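Local atomic coordinates of homoserine dehydrogenase (Thermoplasma acidophilum, PDB entry 3ING), a protein that probably catalyses the NADP-dependent interconversion of L-aspartate semialdehyde and L-homoserine on the pathway to threonine and methionine. Residues A92-V97 and A214-V219; N123-I128 and I139-T144; I220-N223 and E229-L232. One frame throughout, in Å; residues are numbered along the deposited sequence.

Contact 1: residues A92-V97 and A214-V219; sequences ASRDGV and AARKSV
The loop that leaves strand 85-88 of the Rossmann-type nucleotide-binding domain, and touches NADPH through A92, here meets helix 212-226 of the second family region, the helix that carries the predicted proton donor K217. One residue earlier, R216 spans the gap, its chain extended from CG to NE (chi2 167°) toward a loop whose backbone stays well away. A92 CB rests over one face of this guanidinium, 3.6 Å from R216 NH1, and the small methyl suits a place close to a flat cation. R94 bends back at chi2 and chi3, and its NH2 donates almost straight to A92 O at 3.3 Å, from above the carbonyl plane. R216 NH2 lies over one face of the R94 guanidinium, 3.4 Å from R94 NH2, which in turn sits at the edge of the R216 group, near its plane; the two planes are 84° apart. D207 OD2 forms salt bridges with R94 NH2 and R216 NH1, and a carboxylate shared in this way probably offsets the nearness of the two cations. One water accepts from R216 NE at 2.8 Å and donates weakly to S93 O; a second accepts from R216 NH2 and donates to R94 O at 2.7 Å. With an alanine in place of R216, D207 would probably lose one of its two arginine salt bridges, and both waters their donors on the helix side. Farther along the loop, D95 OD1 accepts from V97 N in an Asx turn, while S93 OG accepts from G96 N in an ST motif and is also hydrogen-bonded to E99 OE1.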
loop_
_atom_site.group_PDB
_atom_site.type_symbol
_atom_site.label_atom_id
_atom_site.label_comp_id
_atom_site.label_asym_id
_atom_site.label_seq_id
_atom_site.Cartn_x
_atom_site.Cartn_y
_atom_site.Cartn_z
ATOM N N ALA A 92 -15.556 -7.109 -20.129
ATOM C CA ALA A 92 -15.996 -8.375 -19.600
ATOM C C ALA A 92 -16.861 -9.148 -20.564
ATOM O O ALA A 92 -17.815 -8.626 -21.113
ATOM C CB ALA A 92 -16.767 -8.156 -18.285
ATOM N N SER A 93 -16.510 -10.410 -20.780
ATOM C CA SER A 93 -17.407 -11.373 -21.448
ATOM C C SER A 93 -18.395 -11.910 -20.416
ATOM O O SER A 93 -18.188 -11.758 -19.197
ATOM C CB SER A 93 -16.628 -12.535 -22.011
ATOM O OG SER A 93 -16.164 -13.364 -20.972
ATOM N N ARG A 94 -19.443 -12.597 -20.879
ATOM C CA ARG A 94 -20.478 -13.077 -19.955
ATOM C C ARG A 94 -20.012 -14.244 -19.063
ATOM O O ARG A 94 -20.504 -14.403 -17.955
ATOM C CB ARG A 94 -21.701 -13.545 -20.759
ATOM C CG ARG A 94 -22.326 -12.506 -21.696
ATOM C CD ARG A 94 -22.790 -11.254 -20.974
ATOM N NE ARG A 94 -21.708 -10.294 -20.709
ATOM C CZ ARG A 94 -21.769 -9.304 -19.816
ATOM N NH1 ARG A 94 -22.856 -9.125 -19.079
ATOM N NH2 ARG A 94 -20.720 -8.514 -19.641
ATOM N N ASP A 95 -19.062 -15.042 -19.568
ATOM C CA ASP A 95 -18.668 -16.312 -18.959
ATOM C C ASP A 95 -17.171 -16.476 -18.678
ATOM O O ASP A 95 -16.742 -17.470 -18.104
ATOM C CB ASP A 95 -19.208 -17.468 -19.856
ATOM C CG ASP A 95 -18.553 -17.519 -21.259
ATOM O OD1 ASP A 95 -17.616 -16.761 -21.565
ATOM O OD2 ASP A 95 -19.001 -18.333 -22.072
ATOM N N GLY A 96 -16.350 -15.497 -19.060
ATOM C CA GLY A 96 -14.922 -15.585 -18.777
ATOM C C GLY A 96 -14.096 -16.480 -19.670
ATOM O O GLY A 96 -12.900 -16.563 -19.496
ATOM N N VAL A 97 -14.724 -17.142 -20.639
ATOM C CA VAL A 97 -14.039 -18.148 -21.462
ATOM C C VAL A 97 -13.052 -17.496 -22.424
ATOM O O VAL A 97 -11.943 -17.990 -22.612
ATOM C CB VAL A 97 -15.090 -19.032 -22.195
ATOM C CG1 VAL A 97 -14.430 -19.970 -23.154
ATOM C CG2 VAL A 97 -15.957 -19.784 -21.133
ATOM N N ALA A 214 -19.748 -5.567 -9.012
ATOM C CA ALA A 214 -19.341 -5.803 -7.624
ATOM C C ALA A 214 -19.132 -7.296 -7.336
ATOM O O ALA A 214 -18.211 -7.689 -6.599
ATOM C CB ALA A 214 -20.385 -5.216 -6.660
ATOM N N ALA A 215 -20.016 -8.127 -7.884
ATOM C CA ALA A 215 -19.948 -9.558 -7.655
ATOM C C ALA A 215 -18.640 -10.120 -8.161
ATOM O O ALA A 215 -18.035 -10.905 -7.469
ATOM C CB ALA A 215 -21.122 -10.301 -8.277
ATOM N N ARG A 216 -18.217 -9.724 -9.361
ATOM C CA ARG A 216 -16.976 -10.212 -9.937
ATOM C C ARG A 216 -15.820 -9.835 -9.040
ATOM O O ARG A 216 -14.936 -10.631 -8.774
ATOM C CB ARG A 216 -16.757 -9.648 -11.354
ATOM C CG ARG A 216 -17.732 -10.210 -12.410
ATOM C CD ARG A 216 -17.617 -9.336 -13.643
ATOM N NE ARG A 216 -18.470 -9.803 -14.729
ATOM C CZ ARG A 216 -19.040 -8.984 -15.621
ATOM N NH1 ARG A 216 -18.955 -7.649 -15.510
ATOM N NH2 ARG A 216 -19.793 -9.487 -16.555
ATOM N N LYS A 217 -15.840 -8.603 -8.553
ATOM C CA LYS A 217 -14.770 -8.124 -7.689
ATOM C C LYS A 217 -14.741 -8.961 -6.417
ATOM O O LYS A 217 -13.685 -9.267 -5.918
ATOM C CB LYS A 217 -14.946 -6.626 -7.367
ATOM C CG LYS A 217 -14.862 -5.724 -8.567
ATOM C CD LYS A 217 -15.044 -4.251 -8.191
ATOM C CE LYS A 217 -14.933 -3.358 -9.439
ATOM N NZ LYS A 217 -13.561 -3.259 -9.985
ATOM N N SER A 218 -15.905 -9.368 -5.917
ATOM C CA SER A 218 -15.957 -10.090 -4.672
ATOM C C SER A 218 -15.348 -11.479 -4.784
ATOM O O SER A 218 -14.818 -11.995 -3.790
ATOM C CB SER A 218 -17.403 -10.189 -4.124
ATOM O OG SER A 218 -18.234 -11.123 -4.824
ATOM N N VAL A 219 -15.452 -12.081 -5.980
ATOM C CA VAL A 219 -14.861 -13.411 -6.263
ATOM C C VAL A 219 -13.350 -13.290 -6.228
ATOM O O VAL A 219 -12.669 -14.094 -5.627
ATOM C CB VAL A 219 -15.272 -13.962 -7.630
ATOM C CG1 VAL A 219 -14.495 -15.229 -7.970
ATOM C CG2 VAL A 219 -16.777 -14.206 -7.676
HETATM O O HOH W 1 -18.826 -12.276 -15.897
HETATM O O HOH W 2 -21.057 -12.267 -16.332
#

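Contact 2: residues N123-I128 and I139-T144; sequences NKWHDI and IRYEAT. With NA (sodium ion), chain B.
W125 and Y141 meet as an offset edge-to-face pair, the indole presenting its edge toward the phenol face. The two planes stand at 71° and the centroids of the six-membered indole ring and the Y141 ring are 5.8 Å apart. The outermost carbon does the touching: W125 CH2 lies 3.5 Å from Y141 OH, with the oxygen near the indole plane, and 4.0 Å from Y141 CZ. W125 leaves its helix with CG anti to the backbone N (chi1 -178°), and that torsion sends the long bicyclic ring across to the other segment. A tryptophan suits the place because its reach covers a gap that the two backbones leave wide. The hydroxyl of Y141 is not left to this hydrocarbon edge, for it is hydrogen-bonded to H224 ND1.

Both segments belong to a beta-alpha-beta unit of the Rossmann-type domain, in which strand 112-115 leads through helix 119-135 to the edge strand 139-140. Between helix and strand, I128 and I139 point toward each other and approach through I128 CG2 and I139 CD1, 4.3 Å apart; Y103 of helix 97-108 touches both. Branched aliphatic side chains fit such an interface, filling the space between helix and sheet without a polar group to satisfy.

After the strand the chain turns into a short 3-10 segment, where Y141 O takes two bonds, from T144 N at 3.0 Å and from T144 OG1 at 2.7 Å, the latter in the carbonyl plane. Sodium is held by E142 twice, through its backbone O at 2.7 Å and its carboxylate OE2 at 2.8 Å; the carbonyl oxygens of V145, A146 and V149 supply the other three ligands.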
loop_
_atom_site.group_PDB
_atom_site.type_symbol
_atom_site.label_atom_id
_atom_site.label_comp_id
_atom_site.label_asym_id
_atom_site.label_seq_id
_atom_site.Cartn_x
_atom_site.Cartn_y
_atom_site.Cartn_z
ATOM N N ASN A 123 -14.938 -15.919 -13.209
ATOM C CA ASN A 123 -15.595 -17.095 -13.733
ATOM C C ASN A 123 -14.714 -18.327 -13.848
ATOM O O ASN A 123 -15.198 -19.457 -13.716
ATOM C CB ASN A 123 -16.147 -16.756 -15.130
ATOM C CG ASN A 123 -17.330 -15.799 -15.077
ATOM O OD1 ASN A 123 -18.389 -16.173 -14.608
ATOM N ND2 ASN A 123 -17.167 -14.596 -15.601
ATOM N N LYS A 124 -13.429 -18.120 -14.108
ATOM C CA LYS A 124 -12.511 -19.184 -14.485
ATOM C C LYS A 124 -11.187 -19.145 -13.689
ATOM O O LYS A 124 -10.119 -19.482 -14.210
ATOM C CB LYS A 124 -12.215 -19.082 -15.991
ATOM C CG LYS A 124 -13.445 -19.166 -16.928
ATOM C CD LYS A 124 -13.489 -20.367 -17.822
ATOM C CE LYS A 124 -13.016 -21.635 -17.156
ATOM N NZ LYS A 124 -13.715 -22.842 -17.615
ATOM N N TRP A 125 -11.280 -18.807 -12.414
ATOM C CA TRP A 125 -10.104 -18.684 -11.544
ATOM C C TRP A 125 -9.299 -19.961 -11.573
ATOM O O TRP A 125 -8.089 -19.941 -11.752
ATOM C CB TRP A 125 -10.552 -18.425 -10.106
ATOM C CG TRP A 125 -9.446 -18.240 -9.152
ATOM C CD1 TRP A 125 -8.714 -19.217 -8.528
ATOM C CD2 TRP A 125 -8.903 -16.988 -8.716
ATOM N NE1 TRP A 125 -7.770 -18.638 -7.725
ATOM C CE2 TRP A 125 -7.867 -17.274 -7.822
ATOM C CE3 TRP A 125 -9.201 -15.648 -9.004
ATOM C CZ2 TRP A 125 -7.105 -16.279 -7.221
ATOM C CZ3 TRP A 125 -8.450 -14.653 -8.398
ATOM C CH2 TRP A 125 -7.411 -14.980 -7.512
ATOM N N HIS A 126 -9.981 -21.081 -11.406
ATOM C CA HIS A 126 -9.306 -22.375 -11.337
ATOM C C HIS A 126 -8.496 -22.680 -12.596
ATOM O O HIS A 126 -7.316 -23.005 -12.514
ATOM C CB HIS A 126 -10.298 -23.516 -11.062
ATOM C CG HIS A 126 -9.677 -24.875 -11.193
ATOM N ND1 HIS A 126 -9.007 -25.490 -10.151
ATOM C CD2 HIS A 126 -9.567 -25.707 -12.256
ATOM C CE1 HIS A 126 -8.527 -26.651 -10.565
ATOM N NE2 HIS A 126 -8.824 -26.796 -11.848
ATOM N N ASP A 127 -9.138 -22.583 -13.760
ATOM C CA ASP A 127 -8.472 -22.903 -15.000
ATOM C C ASP A 127 -7.391 -21.904 -15.317
ATOM O O ASP A 127 -6.327 -22.270 -15.787
ATOM C CB ASP A 127 -9.475 -22.964 -16.149
ATOM C CG ASP A 127 -10.431 -24.132 -16.008
ATOM O OD1 ASP A 127 -9.938 -25.204 -15.636
ATOM O OD2 ASP A 127 -11.648 -23.956 -16.245
ATOM N N ILE A 128 -7.647 -20.633 -15.047
ATOM C CA ILE A 128 -6.605 -19.640 -15.251
ATOM C C ILE A 128 -5.394 -19.906 -14.359
ATOM O O ILE A 128 -4.260 -19.837 -14.832
ATOM C CB ILE A 128 -7.114 -18.215 -15.011
ATOM C CG1 ILE A 128 -8.111 -17.838 -16.110
ATOM C CG2 ILE A 128 -5.910 -17.229 -14.909
ATOM C CD1 ILE A 128 -8.901 -16.554 -15.826
ATOM N N ILE A 139 0.067 -13.908 -13.078
ATOM C CA ILE A 139 -0.936 -12.963 -13.452
ATOM C C ILE A 139 -1.141 -11.978 -12.328
ATOM O O ILE A 139 -1.233 -12.366 -11.148
ATOM C CB ILE A 139 -2.290 -13.665 -13.834
ATOM C CG1 ILE A 139 -3.314 -12.615 -14.261
ATOM C CG2 ILE A 139 -2.807 -14.619 -12.691
ATOM C CD1 ILE A 139 -4.497 -13.170 -15.110
ATOM N N ARG A 140 -1.192 -10.689 -12.684
ATOM C CA ARG A 140 -1.538 -9.642 -11.728
ATOM C C ARG A 140 -2.794 -8.921 -12.206
ATOM O O ARG A 140 -3.122 -8.902 -13.408
ATOM C CB ARG A 140 -0.365 -8.675 -11.454
ATOM C CG ARG A 140 0.859 -9.321 -10.815
ATOM C CD ARG A 140 1.885 -8.220 -10.331
ATOM N NE ARG A 140 1.308 -7.464 -9.224
ATOM C CZ ARG A 140 1.353 -7.845 -7.937
ATOM N NH1 ARG A 140 1.969 -8.940 -7.585
ATOM N NH2 ARG A 140 0.769 -7.107 -6.992
ATOM N N TYR A 141 -3.523 -8.379 -11.232
ATOM C CA TYR A 141 -4.896 -7.906 -11.421
ATOM C C TYR A 141 -5.300 -6.745 -10.517
ATOM O O TYR A 141 -6.454 -6.604 -10.112
ATOM C CB TYR A 141 -5.829 -9.119 -11.320
ATOM C CG TYR A 141 -5.547 -10.073 -10.156
ATOM C CD1 TYR A 141 -6.080 -9.831 -8.897
ATOM C CD2 TYR A 141 -4.776 -11.212 -10.323
ATOM C CE1 TYR A 141 -5.842 -10.695 -7.827
ATOM C CE2 TYR A 141 -4.545 -12.089 -9.253
ATOM C CZ TYR A 141 -5.068 -11.811 -8.006
ATOM O OH TYR A 141 -4.841 -12.665 -6.933
ATOM N N GLU A 142 -4.348 -5.857 -10.259
ATOM C CA GLU A 142 -4.632 -4.690 -9.449
ATOM C C GLU A 142 -5.886 -3.934 -9.864
ATOM O O GLU A 142 -6.717 -3.589 -9.035
ATOM C CB GLU A 142 -3.472 -3.708 -9.496
ATOM C CG GLU A 142 -3.633 -2.569 -8.472
ATOM C CD GLU A 142 -3.612 -3.115 -7.055
ATOM O OE1 GLU A 142 -2.604 -3.735 -6.695
ATOM O OE2 GLU A 142 -4.618 -2.953 -6.339
ATOM N N ALA A 143 -5.996 -3.628 -11.140
ATOM C CA ALA A 143 -7.105 -2.839 -11.661
ATOM C C ALA A 143 -8.469 -3.512 -11.614
ATOM O O ALA A 143 -9.472 -2.841 -11.806
ATOM C CB ALA A 143 -6.784 -2.408 -13.120
ATOM N N THR A 144 -8.526 -4.826 -11.364
ATOM C CA THR A 144 -9.790 -5.545 -11.355
ATOM C C THR A 144 -10.656 -5.262 -10.117
ATOM O O THR A 144 -11.825 -5.505 -10.189
ATOM C CB THR A 144 -9.596 -7.070 -11.437
ATOM O OG1 THR A 144 -8.937 -7.526 -10.226
ATOM C CG2 THR A 144 -8.800 -7.437 -12.712
HETATM NA NA NA B . -7.044 -1.727 -7.169
#

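Contact 3: residues I220-N223 and E229-L232; sequences ILVN and EYTL
N223 grips the backbone of Y230 with both ends of its amide. Its OD1 accepts from Y230 N at 2.8 Å, a bond bent to 146° at the hydrogen, with the donor tilted from the carbonyl plane. The other branch is straighter: N223 ND2 donates to Y230 O at 3.0 Å and 171°, and that oxygen lies in the plane of the amide. Two bonds to one residue fix the rotation of the amide, since turning it over would set ND2 against the N-H of Y230 and OD1 against its carbonyl. Asparagine suits the place because its short chain offers a donor and an acceptor side by side. T228 OG1 is also hydrogen-bonded to N223 OD1, giving the amide oxygen a second partner just ahead of E229.

Helix 212-226 ends, the chain reverses over a few residues, and 229-232 runs back beside its last turns on the way to strand 249-258. Standing in for a backbone peptide group, the side-chain amide pairs with the N-H and C=O of Y230, in a stretch that has no regular structure of its own.

Beyond the amide, V222 adds an apolar touch. With CG1 set between the backbone N and the carbonyl carbon (chi1 74°), that methyl comes 3.7 Å from Y230 CD2, and the two side chains cross at about a right angle. The ring thus offers CD2 to the valine methyl, while its hydroxyl is hydrogen-bonded to P262 O. The CB of E229 points away from 220-223, and its OE1 is hydrogen-bonded to H126 ND1 of helix 119-135. W125 of that helix touches both N223 and E229.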
loop_
_atom_site.group_PDB
_atom_site.type_symbol
_atom_site.label_atom_id
_atom_site.label_comp_id
_atom_site.label_asym_id
_atom_site.label_seq_id
_atom_site.Cartn_x
_atom_site.Cartn_y
_atom_site.Cartn_z
ATOM N N ILE A 220 -12.839 -12.298 -6.922
ATOM C CA ILE A 220 -11.403 -12.073 -6.997
ATOM C C ILE A 220 -10.857 -11.832 -5.589
ATOM O O ILE A 220 -9.832 -12.405 -5.205
ATOM C CB ILE A 220 -11.070 -10.901 -7.961
ATOM C CG1 ILE A 220 -11.556 -11.250 -9.360
ATOM C CG2 ILE A 220 -9.517 -10.543 -7.923
ATOM C CD1 ILE A 220 -11.523 -10.099 -10.336
ATOM N N LEU A 221 -11.574 -11.026 -4.807
ATOM C CA LEU A 221 -11.159 -10.722 -3.424
ATOM C C LEU A 221 -11.142 -11.957 -2.531
ATOM O O LEU A 221 -10.144 -12.222 -1.870
ATOM C CB LEU A 221 -12.066 -9.647 -2.789
ATOM C CG LEU A 221 -11.906 -8.203 -3.231
ATOM C CD1 LEU A 221 -13.148 -7.396 -2.803
ATOM C CD2 LEU A 221 -10.618 -7.601 -2.679
ATOM N N VAL A 222 -12.243 -12.690 -2.485
ATOM C CA VAL A 222 -12.320 -13.871 -1.617
ATOM C C VAL A 222 -11.280 -14.905 -2.056
ATOM O O VAL A 222 -10.587 -15.471 -1.223
ATOM C CB VAL A 222 -13.754 -14.465 -1.513
ATOM C CG1 VAL A 222 -14.178 -15.229 -2.825
ATOM C CG2 VAL A 222 -13.872 -15.386 -0.238
ATOM N N ASN A 223 -11.122 -15.132 -3.366
ATOM C CA ASN A 223 -10.117 -16.120 -3.851
ATOM C C ASN A 223 -8.682 -15.661 -3.556
ATOM O O ASN A 223 -7.841 -16.439 -3.137
ATOM C CB ASN A 223 -10.276 -16.406 -5.355
ATOM C CG ASN A 223 -11.571 -17.096 -5.691
ATOM O OD1 ASN A 223 -12.263 -17.623 -4.812
ATOM N ND2 ASN A 223 -11.863 -17.182 -6.990
ATOM N N GLU A 229 -11.449 -20.997 -4.703
ATOM C CA GLU A 229 -11.594 -20.926 -6.144
ATOM C C GLU A 229 -13.078 -20.767 -6.463
ATOM O O GLU A 229 -13.623 -21.490 -7.286
ATOM C CB GLU A 229 -10.964 -22.157 -6.813
ATOM C CG GLU A 229 -9.479 -22.175 -6.596
ATOM C CD GLU A 229 -8.790 -23.147 -7.518
ATOM O OE1 GLU A 229 -9.388 -24.211 -7.733
ATOM O OE2 GLU A 229 -7.676 -22.842 -8.022
ATOM N N TYR A 230 -13.719 -19.798 -5.791
ATOM C CA TYR A 230 -15.109 -19.535 -5.996
ATOM C C TYR A 230 -15.320 -18.933 -7.402
ATOM O O TYR A 230 -14.371 -18.461 -8.040
ATOM C CB TYR A 230 -15.623 -18.545 -4.957
ATOM C CG TYR A 230 -15.827 -19.061 -3.535
ATOM C CD1 TYR A 230 -15.446 -20.323 -3.138
ATOM C CD2 TYR A 230 -16.347 -18.209 -2.561
ATOM C CE1 TYR A 230 -15.594 -20.731 -1.803
ATOM C CE2 TYR A 230 -16.506 -18.614 -1.252
ATOM C CZ TYR A 230 -16.130 -19.864 -0.869
ATOM O OH TYR A 230 -16.311 -20.209 0.472
ATOM N N THR A 231 -16.561 -19.048 -7.875
ATOM C CA THR A 231 -17.036 -18.385 -9.077
ATOM C C THR A 231 -18.211 -17.473 -8.654
ATOM O O THR A 231 -18.567 -17.388 -7.473
ATOM C CB THR A 231 -17.580 -19.412 -10.101
ATOM O OG1 THR A 231 -18.804 -19.976 -9.605
ATOM C CG2 THR A 231 -16.551 -20.552 -10.389
ATOM N N LEU A 232 -18.864 -16.849 -9.625
ATOM C CA LEU A 232 -20.036 -16.014 -9.353
ATOM C C LEU A 232 -21.160 -16.781 -8.694
ATOM O O LEU A 232 -21.959 -16.191 -7.976
ATOM C CB LEU A 232 -20.531 -15.377 -10.664
ATOM C CG LEU A 232 -19.588 -14.320 -11.272
ATOM C CD1 LEU A 232 -19.984 -13.891 -12.726
ATOM C CD2 LEU A 232 -19.498 -13.073 -10.357
#

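The three contacts lie close together, their centres about 9 to 10 Å apart. Contact 2 lies in sequence between the two segments of contact 1, and contact 3 follows both. Helix 212-226 is shared by contacts 1 and 3, so the helix bearing the predicted proton donor is met by the cofactor-side loop near its start and by its own returning chain near its end. K217 NZ approaches T144 O at 2.8 Å, tying contact 1 to contact 2. Contact 1 spans the two family regions, and contacts 2 and 3, one in each region, meet through W125 and N223; the loop of contact 1 and A143 of contact 2 touch NADPH.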